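Core protein VP7 (Bluetongue virus, PDB 1BVP) forms homotrimers that assemble as 260 capsomers on a VP3 scaffold to build the core of the virus, and takes part in binding host cell surface receptors. Local coordinates at residues I4-L9 against I99-E104; C65-L70 against M88-V93; N269-R274 against G280-I285. All coordinates share one frame; numbering follows the deposited sequence.

Interaction 1 (I4-L9 against I99-E104); sequences IAARAL and IPFTTE
With chi1 at -69°, Arg7 carries CG anti to its own carbonyl carbon and then runs extended as far as NE, while Phe101 (chi1 51°) holds its ring between its backbone N and carbonyl carbon; the two torsions bring the arginine chain and an aromatic ring together where helix 2-15 meets the loop leading into helix 103-116. The contact belongs to the helical domain of VP7, and it exemplifies how an arginine on a helix can fix an irregular connection through its main chain. NE of Arg7 donates to the carbonyl O of Ile99 at 2.9 Å. The bond is bent, 146° at the hydrogen, with the oxygen at the guanidinium edge but somewhat out of its plane. NH1 of Arg7, a side chain on which Ile23 of the second subunit also packs, bonds in turn to Leu94 O, so one buried guanidinium ties together two backbone carbonyls, one of helix 90-94 and one of the loop. Its aliphatic part is used as well: the chain passes obliquely over Ile99, with Arg7 CD 4.1 Å from Ile99 CB.

The Phe101 ring receives CG of Arg7 at its edge, 4.2 Å from CD2, and CB of Ala6 comes within 3.9 Å of Phe101 CG. The next residue, Thr102, is the N-cap of helix 103-116, its OG1 accepting from Ala105 N, while its own N is bonded to Thr10 OG1. At the base of the ring, Phe101 CB rests 3.7 Å from the backbone O of Ala6.

Interaction 2 (C65-L70 against M88-V93); sequences CLDMML and MATIGV
Helix-on-helix packing in the helical domain of VP7 joins Asp67 and Met68, on the long helix 55-73, to Thr90 and Val93, on the short helix 90-94. All four side chains are buried, and they meet by van der Waals contact, each pair crossing at roughly a right angle. Thr90 is the central piece. Its CG2, anti to the backbone N, approaches CG of Met68 at 3.8 Å, and its OG1 lies 3.4 Å from the CB of Asp67. The hydroxyl is hydrogen-bonded to His87 O, just ahead of its own segment. Met68 continues past Thr90 as an extended chain beyond CG (chi2 -175°), which delivers its methyl CE to CG1 of Val93, 4.0 Å away.

The polar load sits on Asp67, whose OD2 forms a salt bridge with Arg46 and a hydrogen bond with Tyr40 OH while OD1 is bonded to Tyr84 OH and to the backbone N of His87, a set of bonds that probably stabilises the charged form of the buried acid and ties helix 55-73 to the chain just ahead of Thr90. Helix 27-44 adds Tyr40 to the packing on Thr90, and Arg39 and Leu43 to that on Val93. Side chains interlocked between a long and a short helix, here bordered by a buried carboxylate held by an arginine and two tyrosines, are typical of packing inside an all-helical domain.

Interaction 3 (N269-R274 against G280-I285); sequences NVYSFR and GLRTAI
A buried arginine-to-carbonyl contact links two consecutive helices: Arg282, on helix 276-286, reaches back to the main chain where helix 263-271 gives way to the turn between them. Its NE donates to Val270 O at 2.8 Å, with the acceptor essentially in the guanidinium plane. From the same group NH2 donates to Ser272 O at 3.1 Å, a fairly straight bond of 158° at the hydrogen. The two carbonyls are met differently, for NE is only moderately tilted from the plane of the first, whereas NH2 stands well above the plane of the second. Two bonds from one flat group fix its rotation, and a further bond from NH2 to His279 ND1 holds it to its own helix.

The side chain reaches these acceptors folded: Arg282 leaves its helix with CG anti to the backbone N (chi1 -177°) but bends at chi2 and chi3. In this connection between two successive helices the positive group therefore lies near the C-terminal end of the first helix, where it would be expected to interact favourably with the helix dipole. The methylenes pack too, CG of Arg282 lying 4.0 Å from CG1 of Val270, and CD approaching CD1 of the Tyr271 ring at 4.1 Å. Val270 CG1 meanwhile sits over one face of that ring, offset toward its rim. The turn also faces a subunit boundary, since Arg274 N is hydrogen-bonded to Thr118 OG1 of the third subunit and Phe273 packs on the same Thr118.

All three contacts lie in the helical part of the subunit, with interaction 2 touching both of the others. Interactions 1 and 2 have centres 13 Å apart and meet through Ile99 CD1 and Val93 O at 3.5 Å and through Ala8 CB and Met68 O at 3.7 Å. Elsewhere on helix 55-73, Leu66 and Leu70 pack on Leu281 and Ile285; Leu70 CD2 to Ile285 CG2 is 3.9 Å, and the centres of interactions 2 and 3 are 19 Å apart. Interactions 1 and 3 do not touch, their nearest atoms being about 11 Å apart. Interaction 1 meets both other subunits of the trimer and interaction 3 the third, whereas no other chain touches interaction 2.

Interaction 1 (I4-L9 against I99-E104)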
loop_
_atom_site.group_PDB
_atom_site.type_symbol
_atom_site.label_atom_id
_atom_site.label_comp_id
_atom_site.label_asym_id
_atom_site.label_seq_id
_atom_site.Cartn_x
_atom_site.Cartn_y
_atom_site.Cartn_z
ATOM N N ILE A 4 -1.788 24.311 -16.262
ATOM C CA ILE A 4 -3.244 24.318 -16.285
ATOM C C ILE A 4 -3.769 23.355 -15.214
ATOM O O ILE A 4 -4.624 23.721 -14.397
ATOM C CB ILE A 4 -3.753 23.897 -17.670
ATOM C CG1 ILE A 4 -3.209 24.894 -18.686
ATOM C CG2 ILE A 4 -5.285 23.777 -17.707
ATOM C CD1 ILE A 4 -4.009 24.946 -19.911
ATOM N N ALA A 5 -3.211 22.150 -15.167
ATOM C CA ALA A 5 -3.677 21.178 -14.185
ATOM C C ALA A 5 -3.368 21.639 -12.763
ATOM O O ALA A 5 -4.236 21.537 -11.874
ATOM C CB ALA A 5 -3.089 19.826 -14.461
ATOM N N ALA A 6 -2.159 22.169 -12.558
ATOM C CA ALA A 6 -1.730 22.696 -11.253
ATOM C C ALA A 6 -2.710 23.806 -10.760
ATOM O O ALA A 6 -3.092 23.850 -9.563
ATOM C CB ALA A 6 -0.302 23.209 -11.351
ATOM N N ARG A 7 -3.192 24.639 -11.693
ATOM C CA ARG A 7 -4.171 25.672 -11.339
ATOM C C ARG A 7 -5.528 25.119 -10.958
ATOM O O ARG A 7 -6.094 25.520 -9.916
ATOM C CB ARG A 7 -4.324 26.708 -12.435
ATOM C CG ARG A 7 -3.081 27.540 -12.547
ATOM C CD ARG A 7 -3.188 28.536 -13.663
ATOM N NE ARG A 7 -1.919 29.239 -13.817
ATOM C CZ ARG A 7 -1.208 29.245 -14.939
ATOM N NH1 ARG A 7 -1.652 28.594 -15.997
ATOM N NH2 ARG A 7 -0.038 29.864 -14.994
ATOM N N ALA A 8 -6.054 24.203 -11.767
ATOM C CA ALA A 8 -7.370 23.609 -11.465
ATOM C C ALA A 8 -7.347 22.958 -10.080
ATOM O O ALA A 8 -8.241 23.173 -9.245
ATOM C CB ALA A 8 -7.730 22.623 -12.495
ATOM N N LEU A 9 -6.279 22.214 -9.823
ATOM C CA LEU A 9 -6.067 21.530 -8.556
ATOM C C LEU A 9 -6.016 22.512 -7.384
ATOM O O LEU A 9 -6.625 22.270 -6.314
ATOM C CB LEU A 9 -4.740 20.804 -8.654
ATOM C CG LEU A 9 -4.469 19.529 -7.877
ATOM C CD1 LEU A 9 -5.564 18.522 -8.196
ATOM C CD2 LEU A 9 -3.126 19.014 -8.348
ATOM N N ILE A 99 -3.174 33.578 -12.373
ATOM C CA ILE A 99 -3.755 32.721 -11.326
ATOM C C ILE A 99 -2.596 31.879 -10.809
ATOM O O ILE A 99 -1.967 31.130 -11.562
ATOM C CB ILE A 99 -4.819 31.767 -11.830
ATOM C CG1 ILE A 99 -5.926 32.536 -12.553
ATOM C CG2 ILE A 99 -5.365 30.970 -10.641
ATOM C CD1 ILE A 99 -7.084 31.671 -12.938
ATOM N N PRO A 100 -2.262 32.032 -9.528
ATOM C CA PRO A 100 -1.143 31.248 -8.991
ATOM C C PRO A 100 -1.531 29.800 -8.603
ATOM O O PRO A 100 -2.709 29.476 -8.427
ATOM C CB PRO A 100 -0.710 32.085 -7.778
ATOM C CG PRO A 100 -2.057 32.570 -7.250
ATOM C CD PRO A 100 -2.913 32.857 -8.485
ATOM N N PHE A 101 -0.549 28.908 -8.592
ATOM C CA PHE A 101 -0.782 27.530 -8.166
ATOM C C PHE A 101 0.129 27.287 -6.957
ATOM O O PHE A 101 1.144 27.979 -6.780
ATOM C CB PHE A 101 -0.527 26.526 -9.294
ATOM C CG PHE A 101 0.802 26.686 -9.984
ATOM C CD1 PHE A 101 1.964 26.166 -9.420
ATOM C CD2 PHE A 101 0.886 27.337 -11.206
ATOM C CE1 PHE A 101 3.208 26.300 -10.077
ATOM C CE2 PHE A 101 2.107 27.477 -11.874
ATOM C CZ PHE A 101 3.276 26.956 -11.306
ATOM N N THR A 102 -0.279 26.405 -6.061
ATOM C CA THR A 102 0.518 26.135 -4.883
ATOM C C THR A 102 1.690 25.157 -5.113
ATOM O O THR A 102 1.719 24.387 -6.071
ATOM C CB THR A 102 -0.356 25.531 -3.798
ATOM O OG1 THR A 102 -0.969 24.335 -4.299
ATOM C CG2 THR A 102 -1.423 26.499 -3.365
ATOM N N THR A 103 2.653 25.198 -4.201
ATOM C CA THR A 103 3.788 24.294 -4.212
ATOM C C THR A 103 3.293 22.820 -4.224
ATOM O O THR A 103 3.820 22.016 -4.988
ATOM C CB THR A 103 4.672 24.558 -2.966
ATOM O OG1 THR A 103 5.377 25.786 -3.140
ATOM C CG2 THR A 103 5.670 23.470 -2.765
ATOM N N GLU A 104 2.271 22.489 -3.421
ATOM C CA GLU A 104 1.691 21.138 -3.372
ATOM C C GLU A 104 1.175 20.735 -4.747
ATOM O O GLU A 104 1.593 19.720 -5.304
ATOM C CB GLU A 104 0.515 21.053 -2.408
ATOM C CG GLU A 104 0.840 21.302 -0.942
ATOM C CD GLU A 104 1.505 22.683 -0.641
ATOM O OE1 GLU A 104 1.035 23.756 -1.129
ATOM O OE2 GLU A 104 2.515 22.681 0.118
#

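Interaction 2 (C65-L70 against M88-V93)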
loop_
_atom_site.group_PDB
_atom_site.type_symbol
_atom_site.label_atom_id
_atom_site.label_comp_id
_atom_site.label_asym_id
_atom_site.label_seq_id
_atom_site.Cartn_x
_atom_site.Cartn_y
_atom_site.Cartn_z
ATOM N N CYS A 65 -15.845 24.440 -10.351
ATOM C CA CYS A 65 -14.863 23.397 -10.124
ATOM C C CYS A 65 -14.997 22.290 -11.171
ATOM O O CYS A 65 -13.987 21.825 -11.736
ATOM C CB CYS A 65 -15.072 22.848 -8.752
ATOM S SG CYS A 65 -14.477 23.976 -7.514
ATOM N N LEU A 66 -16.241 21.899 -11.459
ATOM C CA LEU A 66 -16.501 20.895 -12.480
ATOM C C LEU A 66 -15.920 21.364 -13.820
ATOM O O LEU A 66 -15.211 20.618 -14.502
ATOM C CB LEU A 66 -17.995 20.653 -12.596
ATOM C CG LEU A 66 -18.493 19.565 -13.560
ATOM C CD1 LEU A 66 -17.718 18.276 -13.421
ATOM C CD2 LEU A 66 -19.962 19.316 -13.262
ATOM N N ASP A 67 -16.154 22.624 -14.173
ATOM C CA ASP A 67 -15.621 23.160 -15.428
ATOM C C ASP A 67 -14.118 23.078 -15.478
ATOM O O ASP A 67 -13.533 22.749 -16.509
ATOM C CB ASP A 67 -16.009 24.633 -15.616
ATOM C CG ASP A 67 -17.326 24.810 -16.341
ATOM O OD1 ASP A 67 -17.790 23.864 -17.013
ATOM O OD2 ASP A 67 -17.901 25.911 -16.245
ATOM N N MET A 68 -13.496 23.433 -14.363
ATOM C CA MET A 68 -12.051 23.442 -14.261
ATOM C C MET A 68 -11.459 22.055 -14.317
ATOM O O MET A 68 -10.425 21.855 -14.955
ATOM C CB MET A 68 -11.636 24.168 -12.998
ATOM C CG MET A 68 -11.909 25.655 -13.078
ATOM S SD MET A 68 -11.284 26.533 -11.657
ATOM C CE MET A 68 -11.266 28.150 -12.364
ATOM N N MET A 69 -12.114 21.096 -13.662
ATOM C CA MET A 69 -11.677 19.702 -13.678
ATOM C C MET A 69 -11.776 19.175 -15.139
ATOM O O MET A 69 -10.787 18.725 -15.702
ATOM C CB MET A 69 -12.563 18.895 -12.730
ATOM C CG MET A 69 -12.236 17.397 -12.580
ATOM S SD MET A 69 -13.110 16.356 -13.780
ATOM C CE MET A 69 -11.809 15.349 -14.412
ATOM N N LEU A 70 -12.919 19.363 -15.800
ATOM C CA LEU A 70 -13.060 18.883 -17.169
ATOM C C LEU A 70 -12.079 19.520 -18.124
ATOM O O LEU A 70 -11.497 18.834 -18.963
ATOM C CB LEU A 70 -14.495 19.045 -17.683
ATOM C CG LEU A 70 -15.531 18.327 -16.800
ATOM C CD1 LEU A 70 -16.933 18.686 -17.181
ATOM C CD2 LEU A 70 -15.307 16.807 -16.829
ATOM N N MET A 88 -16.667 25.786 -22.219
ATOM C CA MET A 88 -15.393 25.519 -22.868
ATOM C C MET A 88 -14.356 26.634 -22.701
ATOM O O MET A 88 -13.142 26.380 -22.770
ATOM C CB MET A 88 -15.646 25.233 -24.345
ATOM C CG MET A 88 -16.762 24.214 -24.573
ATOM S SD MET A 88 -16.339 22.618 -23.847
ATOM C CE MET A 88 -14.726 22.220 -24.748
ATOM N N ALA A 89 -14.821 27.861 -22.462
ATOM C CA ALA A 89 -13.905 28.989 -22.266
ATOM C C ALA A 89 -13.025 28.841 -21.013
ATOM O O ALA A 89 -12.050 29.591 -20.854
ATOM C CB ALA A 89 -14.686 30.276 -22.168
ATOM N N THR A 90 -13.378 27.901 -20.125
ATOM C CA THR A 90 -12.637 27.677 -18.889
ATOM C C THR A 90 -11.155 27.418 -19.138
ATOM O O THR A 90 -10.296 27.831 -18.352
ATOM C CB THR A 90 -13.259 26.567 -18.086
ATOM O OG1 THR A 90 -14.650 26.855 -17.856
ATOM C CG2 THR A 90 -12.581 26.432 -16.764
ATOM N N ILE A 91 -10.841 26.835 -20.286
ATOM C CA ILE A 91 -9.447 26.566 -20.620
ATOM C C ILE A 91 -8.655 27.881 -20.656
ATOM O O ILE A 91 -7.497 27.924 -20.257
ATOM C CB ILE A 91 -9.324 25.766 -21.966
ATOM C CG1 ILE A 91 -7.866 25.435 -22.239
ATOM C CG2 ILE A 91 -9.894 26.537 -23.143
ATOM C CD1 ILE A 91 -7.297 24.449 -21.252
ATOM N N GLY A 92 -9.308 28.956 -21.110
ATOM C CA GLY A 92 -8.687 30.271 -21.176
ATOM C C GLY A 92 -8.467 30.800 -19.769
ATOM O O GLY A 92 -7.480 31.457 -19.480
ATOM N N VAL A 93 -9.408 30.534 -18.886
ATOM C CA VAL A 93 -9.251 30.943 -17.513
ATOM C C VAL A 93 -8.006 30.273 -16.920
ATOM O O VAL A 93 -7.128 30.922 -16.366
ATOM C CB VAL A 93 -10.442 30.481 -16.695
ATOM C CG1 VAL A 93 -10.199 30.781 -15.239
ATOM C CG2 VAL A 93 -11.741 31.117 -17.242
#

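Interaction 3 (N269-R274 against G280-I285)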
loop_
_atom_site.group_PDB
_atom_site.type_symbol
_atom_site.label_atom_id
_atom_site.label_comp_id
_atom_site.label_asym_id
_atom_site.label_seq_id
_atom_site.Cartn_x
_atom_site.Cartn_y
_atom_site.Cartn_z
ATOM N N ASN A 269 -11.608 6.731 -3.560
ATOM C CA ASN A 269 -12.389 7.932 -3.366
ATOM C C ASN A 269 -13.270 8.218 -4.581
ATOM O O ASN A 269 -14.437 8.531 -4.425
ATOM C CB ASN A 269 -11.458 9.115 -3.103
ATOM C CG ASN A 269 -12.216 10.368 -2.653
ATOM O OD1 ASN A 269 -11.911 11.485 -3.084
ATOM N ND2 ASN A 269 -13.222 10.181 -1.801
ATOM N N VAL A 270 -12.701 8.138 -5.781
ATOM C CA VAL A 270 -13.431 8.372 -7.041
ATOM C C VAL A 270 -14.594 7.398 -7.246
ATOM O O VAL A 270 -15.668 7.790 -7.682
ATOM C CB VAL A 270 -12.498 8.186 -8.259
ATOM C CG1 VAL A 270 -13.302 8.154 -9.539
ATOM C CG2 VAL A 270 -11.399 9.249 -8.279
ATOM N N TYR A 271 -14.374 6.117 -6.959
ATOM C CA TYR A 271 -15.421 5.123 -7.173
ATOM C C TYR A 271 -16.419 4.947 -6.055
ATOM O O TYR A 271 -17.332 4.147 -6.173
ATOM C CB TYR A 271 -14.830 3.792 -7.619
ATOM C CG TYR A 271 -14.222 3.838 -9.009
ATOM C CD1 TYR A 271 -15.025 3.803 -10.141
ATOM C CD2 TYR A 271 -12.840 3.953 -9.196
ATOM C CE1 TYR A 271 -14.479 3.890 -11.441
ATOM C CE2 TYR A 271 -12.283 4.040 -10.495
ATOM C CZ TYR A 271 -13.117 4.006 -11.600
ATOM O OH TYR A 271 -12.583 4.079 -12.871
ATOM N N SER A 272 -16.266 5.690 -4.970
ATOM C CA SER A 272 -17.243 5.614 -3.893
ATOM C C SER A 272 -18.553 6.179 -4.409
ATOM O O SER A 272 -18.610 7.035 -5.325
ATOM C CB SER A 272 -16.803 6.389 -2.678
ATOM O OG SER A 272 -15.730 5.705 -2.104
ATOM N N PHE A 273 -19.608 5.709 -3.777
ATOM C CA PHE A 273 -20.948 6.064 -4.166
ATOM C C PHE A 273 -21.344 7.506 -3.879
ATOM O O PHE A 273 -21.717 8.232 -4.813
ATOM C CB PHE A 273 -21.909 5.082 -3.487
ATOM C CG PHE A 273 -23.355 5.337 -3.794
ATOM C CD1 PHE A 273 -23.823 5.282 -5.124
ATOM C CD2 PHE A 273 -24.253 5.633 -2.762
ATOM C CE1 PHE A 273 -25.174 5.518 -5.428
ATOM C CE2 PHE A 273 -25.612 5.877 -3.044
ATOM C CZ PHE A 273 -26.069 5.814 -4.392
ATOM N N ARG A 274 -21.271 7.886 -2.589
ATOM C CA ARG A 274 -21.661 9.218 -2.071
ATOM C C ARG A 274 -23.195 9.336 -2.127
ATOM O O ARG A 274 -23.885 9.231 -1.099
ATOM C CB ARG A 274 -20.947 10.344 -2.842
ATOM C CG ARG A 274 -19.585 10.570 -2.248
ATOM C CD ARG A 274 -18.714 11.446 -3.070
ATOM N NE ARG A 274 -17.640 11.988 -2.243
ATOM C CZ ARG A 274 -16.431 11.460 -2.149
ATOM N NH1 ARG A 274 -16.148 10.375 -2.860
ATOM N NH2 ARG A 274 -15.551 11.965 -1.277
ATOM N N GLY A 280 -23.898 9.261 -10.624
ATOM C CA GLY A 280 -24.240 9.563 -12.013
ATOM C C GLY A 280 -23.203 10.434 -12.720
ATOM O O GLY A 280 -22.811 10.166 -13.868
ATOM N N LEU A 281 -22.760 11.486 -12.035
ATOM C CA LEU A 281 -21.779 12.435 -12.563
ATOM C C LEU A 281 -20.443 11.747 -12.837
ATOM O O LEU A 281 -19.845 11.921 -13.914
ATOM C CB LEU A 281 -21.559 13.532 -11.523
ATOM C CG LEU A 281 -21.212 15.009 -11.792
ATOM C CD1 LEU A 281 -20.119 15.401 -10.821
ATOM C CD2 LEU A 281 -20.788 15.284 -13.198
ATOM N N ARG A 282 -19.957 11.003 -11.842
ATOM C CA ARG A 282 -18.691 10.287 -11.981
ATOM C C ARG A 282 -18.772 9.335 -13.174
ATOM O O ARG A 282 -17.886 9.311 -14.035
ATOM C CB ARG A 282 -18.337 9.519 -10.711
ATOM C CG ARG A 282 -16.979 8.829 -10.855
ATOM C CD ARG A 282 -17.101 7.321 -10.699
ATOM N NE ARG A 282 -17.725 6.940 -9.427
ATOM C CZ ARG A 282 -18.924 6.367 -9.323
ATOM N NH1 ARG A 282 -19.630 6.094 -10.419
ATOM N NH2 ARG A 282 -19.441 6.121 -8.121
ATOM N N THR A 283 -19.831 8.539 -13.223
ATOM C CA THR A 283 -20.025 7.638 -14.352
ATOM C C THR A 283 -19.986 8.389 -15.693
ATOM O O THR A 283 -19.258 8.001 -16.618
ATOM C CB THR A 283 -21.363 6.971 -14.253
ATOM O OG1 THR A 283 -21.430 6.263 -13.019
ATOM C CG2 THR A 283 -21.560 6.060 -15.411
ATOM N N ALA A 284 -20.741 9.485 -15.794
ATOM C CA ALA A 284 -20.767 10.286 -17.026
ATOM C C ALA A 284 -19.399 10.830 -17.417
ATOM O O ALA A 284 -19.052 10.847 -18.593
ATOM C CB ALA A 284 -21.754 11.427 -16.898
ATOM N N ILE A 285 -18.627 11.305 -16.450
ATOM C CA ILE A 285 -17.305 11.823 -16.753
ATOM C C ILE A 285 -16.382 10.675 -17.185
ATOM O O ILE A 285 -15.670 10.796 -18.179
ATOM C CB ILE A 285 -16.704 12.571 -15.525
ATOM C CG1 ILE A 285 -17.568 13.774 -15.163
ATOM C CG2 ILE A 285 -15.278 13.002 -15.791
ATOM C CD1 ILE A 285 -17.246 14.349 -13.816
#